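Transcriptional regulator (Actinomyces oris, PDB 5V8C) is a phosphotransferase of the LytR-Cps2A-Psr family that mediates glycosylation of a protein attached to the Gram-positive cell wall. Local coordinates at residues 12-17 / 106-111; 21-26 / 234-239; 67-72 / 191-196; 167-172 / 178-183. All blocks are in the same frame, centred on the assembly; numbering follows the deposited sequence.

Contact 1 (12-17 / 106-111); sequences PTTSSP and GIPTTH
T14 lays its branched carbon over the ring tip of P108, the two side chains meeting at a slant, with CB of T14 3.6 Å from CG of P108. Both branches flank the same ring atom: OG1 and CG2 of T14 each stand 3.8 Å from P108 CG. The torsion about CA-CB (chi1 -166°) sets OG1 opposite the backbone N, where it accepts a nearly straight bond from S16 N at 3.2 Å and closes an ST turn. The hydroxyl also bonds to the carbonyl O of T287. P12 supplies the second patch. Its CD lies 3.4 Å from T109 O, and its CG faces the backbone around P108. The same ring packs on V98 and C102 of helix 94-105, while P108 is backed by Y283. Strand 13-14 pairs antiparallel with strand 288-289, and the disulfide C102-C288 ties that second strand to the helix; the contact thus presses a two-stranded ribbon made from both ends of the chain onto the loop that leads from helix 94-105, past G106, into strand 111-115. With two prolines and the carbon atoms of a threonine doing the touching, cohesion across the interface probably comes from close fit and burial of apolar surface, whereas the polar groups of T14 and S16 serve the ST turn and the bonds to T287 and G282, which tie 12-17 to the C-terminal part of the chain.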
loop_
_atom_site.group_PDB
_atom_site.type_symbol
_atom_site.label_atom_id
_atom_site.label_comp_id
_atom_site.label_asym_id
_atom_site.label_seq_id
_atom_site.Cartn_x
_atom_site.Cartn_y
_atom_site.Cartn_z
ATOM N N PRO A 12 3.509 -18.427 1.015
ATOM C CA PRO A 12 3.245 -19.184 2.248
ATOM C C PRO A 12 2.059 -20.127 2.093
ATOM O O PRO A 12 1.290 -20.006 1.144
ATOM C CB PRO A 12 2.932 -18.089 3.288
ATOM C CG PRO A 12 3.271 -16.800 2.645
ATOM C CD PRO A 12 3.117 -17.012 1.183
ATOM N N THR A 13 1.903 -21.052 3.042
ATOM C CA THR A 13 0.793 -22.009 3.103
ATOM C C THR A 13 -0.087 -21.698 4.314
ATOM O O THR A 13 0.406 -21.184 5.320
ATOM C CB THR A 13 1.309 -23.472 3.110
ATOM O OG1 THR A 13 2.230 -23.666 4.196
ATOM C CG2 THR A 13 1.962 -23.879 1.779
ATOM N N THR A 14 -1.389 -21.974 4.204
ATOM C CA THR A 14 -2.340 -21.764 5.295
ATOM C C THR A 14 -3.317 -22.924 5.427
ATOM O O THR A 14 -3.559 -23.650 4.458
ATOM C CB THR A 14 -3.084 -20.421 5.159
ATOM O OG1 THR A 14 -3.741 -20.142 6.390
ATOM C CG2 THR A 14 -4.121 -20.415 4.024
ATOM N N SER A 15 -3.904 -23.064 6.624
ATOM C CA SER A 15 -4.944 -24.046 6.924
ATOM C C SER A 15 -6.297 -23.323 7.015
ATOM O O SER A 15 -7.339 -23.968 7.136
ATOM C CB SER A 15 -4.628 -24.780 8.225
ATOM O OG SER A 15 -4.218 -23.889 9.248
ATOM N N SER A 16 -6.269 -21.979 6.920
ATOM C CA SER A 16 -7.438 -21.100 6.981
ATOM C C SER A 16 -8.375 -21.271 5.778
ATOM O O SER A 16 -7.910 -21.325 4.634
ATOM C CB SER A 16 -6.992 -19.642 7.079
ATOM O OG SER A 16 -8.088 -18.740 7.077
ATOM N N PRO A 17 -9.707 -21.269 6.009
ATOM C CA PRO A 17 -10.645 -21.351 4.878
ATOM C C PRO A 17 -11.019 -19.970 4.319
ATOM O O PRO A 17 -11.154 -19.822 3.102
ATOM C CB PRO A 17 -11.859 -22.066 5.480
ATOM C CG PRO A 17 -11.787 -21.787 6.976
ATOM C CD PRO A 17 -10.426 -21.203 7.300
ATOM N N GLY A 106 -0.414 -13.337 10.256
ATOM C CA GLY A 106 -1.161 -14.468 9.727
ATOM C C GLY A 106 -1.745 -14.204 8.361
ATOM O O GLY A 106 -2.775 -14.786 8.011
ATOM N N ILE A 107 -1.110 -13.316 7.573
ATOM C CA ILE A 107 -1.631 -13.035 6.248
ATOM C C ILE A 107 -0.884 -13.897 5.199
ATOM O O ILE A 107 0.295 -13.660 4.912
ATOM C CB ILE A 107 -1.773 -11.508 5.882
ATOM C CG1 ILE A 107 -0.662 -10.990 4.950
ATOM C CG2 ILE A 107 -1.934 -10.599 7.101
ATOM C CD1 ILE A 107 -1.093 -10.964 3.496
ATOM N N PRO A 108 -1.561 -14.931 4.643
ATOM C CA PRO A 108 -0.919 -15.762 3.615
ATOM C C PRO A 108 -1.059 -15.127 2.227
ATOM O O PRO A 108 -2.142 -15.125 1.635
ATOM C CB PRO A 108 -1.653 -17.115 3.735
ATOM C CG PRO A 108 -2.844 -16.864 4.652
ATOM C CD PRO A 108 -2.944 -15.379 4.880
ATOM N N THR A 109 0.044 -14.570 1.722
ATOM C CA THR A 109 0.103 -13.906 0.427
ATOM C C THR A 109 -0.067 -14.902 -0.737
ATOM O O THR A 109 0.670 -15.876 -0.848
ATOM C CB THR A 109 1.378 -13.061 0.348
ATOM O OG1 THR A 109 1.303 -12.060 1.357
ATOM C CG2 THR A 109 1.570 -12.396 -1.000
ATOM N N THR A 110 -1.048 -14.630 -1.598
ATOM C CA THR A 110 -1.385 -15.435 -2.771
ATOM C C THR A 110 -0.672 -14.879 -4.021
ATOM O O THR A 110 -0.181 -15.655 -4.844
ATOM C CB THR A 110 -2.922 -15.517 -2.878
ATOM O OG1 THR A 110 -3.399 -16.343 -1.816
ATOM C CG2 THR A 110 -3.407 -16.082 -4.204
ATOM N N HIS A 111 -0.579 -13.537 -4.130
ATOM C CA HIS A 111 0.061 -12.851 -5.253
ATOM C C HIS A 111 0.908 -11.674 -4.761
ATOM O O HIS A 111 0.662 -11.155 -3.673
ATOM C CB HIS A 111 -0.998 -12.363 -6.249
ATOM C CG HIS A 111 -1.876 -13.446 -6.782
ATOM N ND1 HIS A 111 -1.416 -14.352 -7.716
ATOM C CD2 HIS A 111 -3.165 -13.733 -6.492
ATOM C CE1 HIS A 111 -2.439 -15.148 -7.978
ATOM N NE2 HIS A 111 -3.511 -14.820 -7.257
#

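Contact 2 (21-26 / 234-239); sequences ETWLIL and SDLAAL
D235 meets the indole of W23 first through its backbone: its carbonyl O lies 3.5 Å from W23 CZ2, at a slant to the ring, and its CB approaches CH2 from the same end. The carboxylate turns back to the start of its own helix, where OD2 takes a bond from G232 N. Its OD1 is 5.2 Å from E21 OE1, a spacing of like charges that probably costs a little energy. One residue on, L236 curls one methyl toward the benzo end of the indole, CD1 coming 3.5 Å from W23 CZ3, again obliquely; a bound polyether, probably from the crystallisation liquor, lies about 3 Å from the side chain of this leucine. This is an alpha/beta layer contact: helix 233-248 covers one side of the mixed central sheet, and the axes of 23-26 and 234-239 come within 12.3 Å at 96°, with the large W23 ring filling the gap. L239, a helical turn beyond D235, sets CD2 over one face of the indole, 3.9 Å from the centroid of the six-membered ring, a CH-pi contact. It also leans on V58 of the adjoining strand. The rotation of the indole is fixed at its edge, where NE1 gives an in-plane, nearly linear bond of 2.8 Å to E21 OE2, reaching that oxygen from above the carboxylate plane.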
loop_
_atom_site.group_PDB
_atom_site.type_symbol
_atom_site.label_atom_id
_atom_site.label_comp_id
_atom_site.label_asym_id
_atom_site.label_seq_id
_atom_site.Cartn_x
_atom_site.Cartn_y
_atom_site.Cartn_z
ATOM N N GLU A 21 -7.960 -15.188 -1.932
ATOM C CA GLU A 21 -6.975 -14.472 -2.734
ATOM C C GLU A 21 -6.525 -13.205 -1.994
ATOM O O GLU A 21 -7.353 -12.348 -1.665
ATOM C CB GLU A 21 -7.539 -14.144 -4.121
ATOM C CG GLU A 21 -6.496 -13.626 -5.093
ATOM C CD GLU A 21 -6.953 -13.582 -6.538
ATOM O OE1 GLU A 21 -6.968 -14.653 -7.188
ATOM O OE2 GLU A 21 -7.281 -12.477 -7.024
ATOM N N THR A 22 -5.234 -13.129 -1.661
ATOM C CA THR A 22 -4.710 -11.944 -0.989
ATOM C C THR A 22 -3.416 -11.471 -1.688
ATOM O O THR A 22 -2.402 -12.178 -1.725
ATOM C CB THR A 22 -4.635 -12.095 0.547
ATOM O OG1 THR A 22 -3.613 -11.251 1.085
ATOM C CG2 THR A 22 -4.461 -13.527 1.009
ATOM N N TRP A 23 -3.525 -10.303 -2.335
ATOM C CA TRP A 23 -2.458 -9.628 -3.064
ATOM C C TRP A 23 -1.690 -8.742 -2.102
ATOM O O TRP A 23 -2.291 -8.059 -1.267
ATOM C CB TRP A 23 -3.057 -8.753 -4.185
ATOM C CG TRP A 23 -3.671 -9.533 -5.309
ATOM C CD1 TRP A 23 -4.831 -10.249 -5.277
ATOM C CD2 TRP A 23 -3.159 -9.657 -6.643
ATOM N NE1 TRP A 23 -5.066 -10.826 -6.503
ATOM C CE2 TRP A 23 -4.049 -10.489 -7.359
ATOM C CE3 TRP A 23 -2.033 -9.139 -7.309
ATOM C CZ2 TRP A 23 -3.849 -10.817 -8.706
ATOM C CZ3 TRP A 23 -1.796 -9.529 -8.621
ATOM C CH2 TRP A 23 -2.696 -10.360 -9.302
ATOM N N LEU A 24 -0.365 -8.771 -2.193
ATOM C CA LEU A 24 0.460 -7.916 -1.370
ATOM C C LEU A 24 1.050 -6.873 -2.303
ATOM O O LEU A 24 1.710 -7.225 -3.292
ATOM C CB LEU A 24 1.555 -8.720 -0.648
ATOM C CG LEU A 24 2.551 -7.925 0.216
ATOM C CD1 LEU A 24 1.838 -7.080 1.284
ATOM C CD2 LEU A 24 3.567 -8.851 0.861
ATOM N N ILE A 25 0.703 -5.603 -2.064
ATOM C CA ILE A 25 1.209 -4.495 -2.873
ATOM C C ILE A 25 2.250 -3.764 -2.064
ATOM O O ILE A 25 1.948 -3.284 -0.975
ATOM C CB ILE A 25 0.101 -3.547 -3.408
ATOM C CG1 ILE A 25 -0.998 -4.339 -4.172
ATOM C CG2 ILE A 25 0.722 -2.442 -4.275
ATOM C CD1 ILE A 25 -1.919 -3.504 -5.080
ATOM N N LEU A 26 3.491 -3.731 -2.568
ATOM C CA LEU A 26 4.588 -3.083 -1.872
ATOM C C LEU A 26 5.176 -1.907 -2.640
ATOM O O LEU A 26 5.687 -2.081 -3.754
ATOM C CB LEU A 26 5.696 -4.089 -1.532
ATOM C CG LEU A 26 5.331 -5.296 -0.685
ATOM C CD1 LEU A 26 6.516 -6.248 -0.579
ATOM C CD2 LEU A 26 4.872 -4.885 0.698
ATOM N N SER A 234 -2.572 -12.116 -16.526
ATOM C CA SER A 234 -4.007 -12.378 -16.629
ATOM C C SER A 234 -4.656 -12.431 -15.240
ATOM O O SER A 234 -5.806 -12.023 -15.093
ATOM C CB SER A 234 -4.276 -13.669 -17.403
ATOM O OG SER A 234 -3.425 -14.735 -17.011
ATOM N N ASP A 235 -3.926 -12.902 -14.217
ATOM C CA ASP A 235 -4.437 -12.892 -12.837
ATOM C C ASP A 235 -4.653 -11.432 -12.379
ATOM O O ASP A 235 -5.637 -11.131 -11.697
ATOM C CB ASP A 235 -3.487 -13.640 -11.880
ATOM C CG ASP A 235 -3.615 -15.154 -11.944
ATOM O OD1 ASP A 235 -4.739 -15.667 -11.729
ATOM O OD2 ASP A 235 -2.590 -15.825 -12.204
ATOM N N LEU A 236 -3.776 -10.526 -12.842
ATOM C CA LEU A 236 -3.868 -9.098 -12.586
ATOM C C LEU A 236 -5.118 -8.489 -13.246
ATOM O O LEU A 236 -5.737 -7.603 -12.664
ATOM C CB LEU A 236 -2.589 -8.401 -13.070
ATOM C CG LEU A 236 -2.275 -7.031 -12.460
ATOM C CD1 LEU A 236 -2.517 -7.018 -10.966
ATOM C CD2 LEU A 236 -0.853 -6.622 -12.753
ATOM N N ALA A 237 -5.498 -8.988 -14.436
ATOM C CA ALA A 237 -6.690 -8.569 -15.183
ATOM C C ALA A 237 -7.967 -8.929 -14.419
ATOM O O ALA A 237 -8.909 -8.149 -14.412
ATOM C CB ALA A 237 -6.705 -9.227 -16.554
ATOM N N ALA A 238 -7.995 -10.109 -13.788
ATOM C CA ALA A 238 -9.103 -10.589 -12.963
ATOM C C ALA A 238 -9.299 -9.720 -11.706
ATOM O O ALA A 238 -10.431 -9.545 -11.255
ATOM C CB ALA A 238 -8.854 -12.038 -12.562
ATOM N N LEU A 239 -8.189 -9.230 -11.118
ATOM C CA LEU A 239 -8.185 -8.333 -9.957
ATOM C C LEU A 239 -8.851 -7.018 -10.362
ATOM O O LEU A 239 -9.784 -6.583 -9.688
ATOM C CB LEU A 239 -6.740 -8.083 -9.463
ATOM C CG LEU A 239 -6.545 -6.992 -8.389
ATOM C CD1 LEU A 239 -7.226 -7.368 -7.078
ATOM C CD2 LEU A 239 -5.068 -6.693 -8.153
#

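Contact 3 (67-72 / 191-196); sequences IINLPR and QSTATV. With PO4 (phosphate ion), chain C.
N69 sends its side chain from strand 65-70 toward helix 182-208, crossing that of T193 at about a right angle. CB points toward the helix, and a chi1 of -179° carries CG and the amide on in that direction. Next, CG and OD1 pass T193 OG1 at 4.1 and 4.2 Å without bonding to it. At the tip ND2 gives a bond of 3.1 Å to T193 OG1, somewhat bent (146° at the hydrogen) and tilted from the amide plane. ND2 also bonds to D256 OD2, which belongs to the neighbouring edge strand 252-256, and M197 packs against the side chain. The threonine hydroxyl in turn hydrogen-bonds to S190 O, and also to R189 O, in its own helix. Further along the chain, R72 reaches a phosphate ion through NH2, which makes a weak bond of 3.5 Å to O3; the ion probably came from the crystallisation medium but may mark where phosphate groups of a substrate bind, as LCP enzymes act on lipid-linked phosphates. Sheet and helix are thus joined by buried polar groups: ND2 has two acceptors, T193 OG1 and D256 OD2, and the hydroxyl can donate its own hydrogen bond to a backbone carbonyl of its helix.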
loop_
_atom_site.group_PDB
_atom_site.type_symbol
_atom_site.label_atom_id
_atom_site.label_comp_id
_atom_site.label_asym_id
_atom_site.label_seq_id
_atom_site.Cartn_x
_atom_site.Cartn_y
_atom_site.Cartn_z
ATOM N N ILE A 67 -9.275 -3.120 0.844
ATOM C CA ILE A 67 -7.852 -2.822 0.867
ATOM C C ILE A 67 -7.493 -2.439 2.298
ATOM O O ILE A 67 -8.117 -1.549 2.876
ATOM C CB ILE A 67 -7.489 -1.729 -0.169
ATOM C CG1 ILE A 67 -7.664 -2.265 -1.602
ATOM C CG2 ILE A 67 -6.074 -1.178 0.055
ATOM C CD1 ILE A 67 -7.823 -1.200 -2.647
ATOM N N ILE A 68 -6.559 -3.185 2.893
ATOM C CA ILE A 68 -6.084 -2.957 4.256
ATOM C C ILE A 68 -4.687 -2.384 4.183
ATOM O O ILE A 68 -3.770 -3.037 3.680
ATOM C CB ILE A 68 -6.206 -4.206 5.179
ATOM C CG1 ILE A 68 -7.693 -4.581 5.368
ATOM C CG2 ILE A 68 -5.549 -3.946 6.543
ATOM C CD1 ILE A 68 -7.974 -6.001 5.555
ATOM N N ASN A 69 -4.559 -1.113 4.578
ATOM C CA ASN A 69 -3.290 -0.403 4.533
ATOM C C ASN A 69 -2.544 -0.700 5.829
ATOM O O ASN A 69 -3.061 -0.435 6.916
ATOM C CB ASN A 69 -3.535 1.103 4.307
ATOM C CG ASN A 69 -2.297 1.973 4.218
ATOM O OD1 ASN A 69 -1.242 1.572 3.713
ATOM N ND2 ASN A 69 -2.423 3.218 4.658
ATOM N N LEU A 70 -1.404 -1.390 5.717
ATOM C CA LEU A 70 -0.604 -1.782 6.876
ATOM C C LEU A 70 0.464 -0.730 7.158
ATOM O O LEU A 70 1.311 -0.489 6.294
ATOM C CB LEU A 70 0.037 -3.158 6.659
ATOM C CG LEU A 70 -0.915 -4.342 6.462
ATOM C CD1 LEU A 70 -0.152 -5.583 6.023
ATOM C CD2 LEU A 70 -1.719 -4.635 7.719
ATOM N N PRO A 71 0.424 -0.066 8.339
ATOM C CA PRO A 71 1.427 0.975 8.637
ATOM C C PRO A 71 2.863 0.440 8.651
ATOM O O PRO A 71 3.122 -0.600 9.251
ATOM C CB PRO A 71 0.984 1.513 10.001
ATOM C CG PRO A 71 0.180 0.431 10.602
ATOM C CD PRO A 71 -0.519 -0.236 9.461
ATOM N N ARG A 72 3.777 1.123 7.934
ATOM C CA ARG A 72 5.183 0.728 7.761
ATOM C C ARG A 72 5.983 0.627 9.074
ATOM O O ARG A 72 6.894 -0.195 9.181
ATOM C CB ARG A 72 5.887 1.668 6.758
ATOM C CG ARG A 72 6.008 3.128 7.235
ATOM C CD ARG A 72 6.744 4.053 6.271
ATOM N NE ARG A 72 8.125 3.630 6.005
ATOM C CZ ARG A 72 9.155 3.863 6.814
ATOM N NH1 ARG A 72 8.972 4.487 7.971
ATOM N NH2 ARG A 72 10.374 3.464 6.476
ATOM N N GLN A 191 -2.547 8.506 6.379
ATOM C CA GLN A 191 -3.673 9.292 5.890
ATOM C C GLN A 191 -3.427 9.681 4.420
ATOM O O GLN A 191 -4.308 9.485 3.577
ATOM C CB GLN A 191 -3.862 10.520 6.799
ATOM C CG GLN A 191 -4.761 11.625 6.267
ATOM C CD GLN A 191 -4.519 12.893 7.044
ATOM O OE1 GLN A 191 -3.550 13.630 6.803
ATOM N NE2 GLN A 191 -5.347 13.136 8.049
ATOM N N SER A 192 -2.211 10.165 4.103
ATOM C CA SER A 192 -1.861 10.532 2.733
ATOM C C SER A 192 -1.856 9.308 1.817
ATOM O O SER A 192 -2.443 9.375 0.736
ATOM C CB SER A 192 -0.527 11.268 2.684
ATOM O OG SER A 192 0.534 10.423 3.094
ATOM N N THR A 193 -1.288 8.167 2.284
ATOM C CA THR A 193 -1.284 6.900 1.527
ATOM C C THR A 193 -2.710 6.404 1.284
ATOM O O THR A 193 -2.998 5.911 0.197
ATOM C CB THR A 193 -0.440 5.819 2.214
ATOM O OG1 THR A 193 -0.849 5.704 3.573
ATOM C CG2 THR A 193 1.048 6.100 2.149
ATOM N N ALA A 194 -3.608 6.581 2.282
ATOM C CA ALA A 194 -5.026 6.213 2.199
ATOM C C ALA A 194 -5.726 7.026 1.111
ATOM O O ALA A 194 -6.394 6.452 0.248
ATOM C CB ALA A 194 -5.704 6.445 3.542
ATOM N N THR A 195 -5.534 8.360 1.133
ATOM C CA THR A 195 -6.079 9.281 0.135
ATOM C C THR A 195 -5.538 8.917 -1.249
ATOM O O THR A 195 -6.314 8.814 -2.197
ATOM C CB THR A 195 -5.720 10.728 0.489
ATOM O OG1 THR A 195 -5.959 10.948 1.877
ATOM C CG2 THR A 195 -6.490 11.741 -0.349
ATOM N N VAL A 196 -4.207 8.718 -1.351
ATOM C CA VAL A 196 -3.530 8.351 -2.589
ATOM C C VAL A 196 -4.109 7.057 -3.138
ATOM O O VAL A 196 -4.503 7.032 -4.299
ATOM C CB VAL A 196 -1.997 8.302 -2.400
ATOM C CG1 VAL A 196 -1.309 7.536 -3.524
ATOM C CG2 VAL A 196 -1.425 9.711 -2.277
HETATM P P PO4 C . 13.024 6.025 8.886
HETATM O O1 PO4 C . 14.527 6.064 9.434
HETATM O O2 PO4 C . 12.170 5.019 9.791
HETATM O O3 PO4 C . 13.023 5.502 7.374
HETATM O O4 PO4 C . 12.405 7.448 8.947
#

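Contact 4 (167-172 / 178-183); sequences RHPEIL and VTMSQA
M180 runs its chain out fully extended beyond CG (chi2 -176°, chi3 169°), which carries the methyl CE across the ring of P169 at about a right angle, 3.6 Å from CG. The same methyl lies 3.7 Å from P169 O, so the thioether end rests on both ring and backbone of the proline. Next to this pair, CG of E170 and CG2 of T179 are each turned opposite their own carbonyl carbons; the two side chains then lie alongside each other, pointing the same way, with these atoms 3.7 Å apart. Toward the hairpin turn, the backbones are joined by an antiparallel hydrogen-bonded pair. I171 N donates to V178 O (2.8 Å), tilted from the plane of that carbonyl; V178 N donates to I171 O (2.7 Å), in the carbonyl plane. E170 CA also makes a weak CA-H...O contact with V178 O, at 3.4 Å. I171 and V178 place their side chains on the same face of the sheet, where I171 CG2 and V178 CG1 are 4.5 Å apart. The motif is a beta hairpin, strands 170-173 and 176-178 joined by a tight connection, and it opens beyond T179. The first strand pairs on its other side with 138-140, E170 adding a weak, long ion pair to R139, while 176-178 is the outermost strand of this small antiparallel sheet. From M180, which also touches R188, the chain passes through S181 at the N-cap into the long helix 182-208.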
loop_
_atom_site.group_PDB
_atom_site.type_symbol
_atom_site.label_atom_id
_atom_site.label_comp_id
_atom_site.label_asym_id
_atom_site.label_seq_id
_atom_site.Cartn_x
_atom_site.Cartn_y
_atom_site.Cartn_z
ATOM N N ARG A 167 8.589 12.250 5.320
ATOM C CA ARG A 167 9.167 11.795 6.587
ATOM C C ARG A 167 9.035 12.859 7.671
ATOM O O ARG A 167 8.569 12.558 8.771
ATOM C CB ARG A 167 10.635 11.381 6.398
ATOM N N HIS A 168 9.418 14.102 7.354
ATOM C CA HIS A 168 9.307 15.222 8.283
ATOM C C HIS A 168 8.512 16.369 7.638
ATOM O O HIS A 168 9.093 17.269 7.021
ATOM C CB HIS A 168 10.694 15.673 8.779
ATOM C CG HIS A 168 11.522 14.555 9.335
ATOM N ND1 HIS A 168 12.583 14.019 8.622
ATOM C CD2 HIS A 168 11.390 13.877 10.500
ATOM C CE1 HIS A 168 13.074 13.055 9.383
ATOM N NE2 HIS A 168 12.386 12.927 10.521
ATOM N N PRO A 169 7.168 16.317 7.711
ATOM C CA PRO A 169 6.366 17.382 7.090
ATOM C C PRO A 169 6.340 18.681 7.891
ATOM O O PRO A 169 5.910 18.695 9.048
ATOM C CB PRO A 169 4.978 16.752 6.949
ATOM C CG PRO A 169 4.924 15.695 7.988
ATOM C CD PRO A 169 6.318 15.312 8.384
ATOM N N GLU A 170 6.810 19.772 7.275
ATOM C CA GLU A 170 6.779 21.096 7.893
ATOM C C GLU A 170 5.423 21.714 7.613
ATOM O O GLU A 170 4.878 21.563 6.514
ATOM C CB GLU A 170 7.878 22.005 7.343
ATOM C CG GLU A 170 9.248 21.803 7.958
ATOM C CD GLU A 170 10.358 22.419 7.130
ATOM O OE1 GLU A 170 10.402 23.667 7.029
ATOM O OE2 GLU A 170 11.153 21.652 6.539
ATOM N N ILE A 171 4.866 22.398 8.610
ATOM C CA ILE A 171 3.556 23.009 8.473
ATOM C C ILE A 171 3.574 24.459 8.978
ATOM O O ILE A 171 4.515 24.854 9.663
ATOM C CB ILE A 171 2.471 22.098 9.116
ATOM C CG1 ILE A 171 1.173 22.159 8.326
ATOM C CG2 ILE A 171 2.262 22.336 10.611
ATOM C CD1 ILE A 171 0.941 20.982 7.537
ATOM N N LEU A 172 2.587 25.270 8.571
ATOM C CA LEU A 172 2.566 26.679 8.938
ATOM C C LEU A 172 1.782 26.916 10.242
ATOM O O LEU A 172 0.546 26.810 10.275
ATOM C CB LEU A 172 1.999 27.494 7.761
ATOM C CG LEU A 172 2.549 28.887 7.473
ATOM C CD1 LEU A 172 1.991 29.914 8.446
ATOM C CD2 LEU A 172 4.083 28.913 7.353
ATOM N N VAL A 178 6.963 24.763 10.862
ATOM C CA VAL A 178 7.178 23.971 12.056
ATOM C C VAL A 178 7.039 22.462 11.800
ATOM O O VAL A 178 6.124 22.015 11.106
ATOM C CB VAL A 178 6.242 24.509 13.174
ATOM C CG1 VAL A 178 5.293 23.448 13.716
ATOM C CG2 VAL A 178 7.040 25.169 14.288
ATOM N N THR A 179 7.983 21.692 12.348
ATOM C CA THR A 179 7.968 20.235 12.296
ATOM C C THR A 179 7.154 19.700 13.479
ATOM O O THR A 179 7.027 20.364 14.513
ATOM C CB THR A 179 9.395 19.662 12.303
ATOM O OG1 THR A 179 10.182 20.344 13.282
ATOM C CG2 THR A 179 10.063 19.729 10.935
ATOM N N MET A 180 6.611 18.499 13.324
ATOM C CA MET A 180 5.818 17.854 14.363
ATOM C C MET A 180 6.457 16.523 14.805
ATOM O O MET A 180 7.482 16.114 14.246
ATOM C CB MET A 180 4.353 17.684 13.902
ATOM C CG MET A 180 4.193 17.413 12.406
ATOM S SD MET A 180 2.450 17.354 11.919
ATOM C CE MET A 180 2.600 17.355 10.147
ATOM N N SER A 181 5.863 15.861 15.818
ATOM C CA SER A 181 6.333 14.583 16.362
ATOM C C SER A 181 6.447 13.489 15.286
ATOM O O SER A 181 5.827 13.600 14.224
ATOM C CB SER A 181 5.411 14.121 17.486
ATOM O OG SER A 181 5.940 12.995 18.166
ATOM N N GLN A 182 7.243 12.437 15.559
ATOM C CA GLN A 182 7.429 11.317 14.632
ATOM C C GLN A 182 6.103 10.572 14.388
ATOM O O GLN A 182 5.860 10.091 13.274
ATOM C CB GLN A 182 8.513 10.357 15.151
ATOM C CG GLN A 182 9.732 10.263 14.237
ATOM C CD GLN A 182 9.801 8.956 13.481
ATOM O OE1 GLN A 182 10.694 8.130 13.701
ATOM N NE2 GLN A 182 8.880 8.751 12.547
ATOM N N ALA A 183 5.244 10.506 15.431
ATOM C CA ALA A 183 3.920 9.885 15.372
ATOM C C ALA A 183 2.995 10.727 14.504
ATOM O O ALA A 183 2.224 10.170 13.722
ATOM C CB ALA A 183 3.335 9.746 16.772
#

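Contacts 1 and 2 adjoin, their centres about 14 Å apart: segment 21-26 takes up the end of the 106-111 loop through probable bonds T110 N to T22 O (2.8 Å) and H111 O to L24 N (3.0 Å), and H111 meets the ring of W23. Contacts 2 and 3 reach the same central sheet, with centres about 17 Å apart. Helix 182-208 then links contact 3 to contact 4, centres about 18 Å apart. Contacts 1 and 4 lie on opposite sides of the chain's centre, their centres about 37 Å apart. The phosphate, a possible marker of the substrate-phosphate site, meets R72 just beyond the strand end, its P 16.3 Å from N69 ND2 of contact 3.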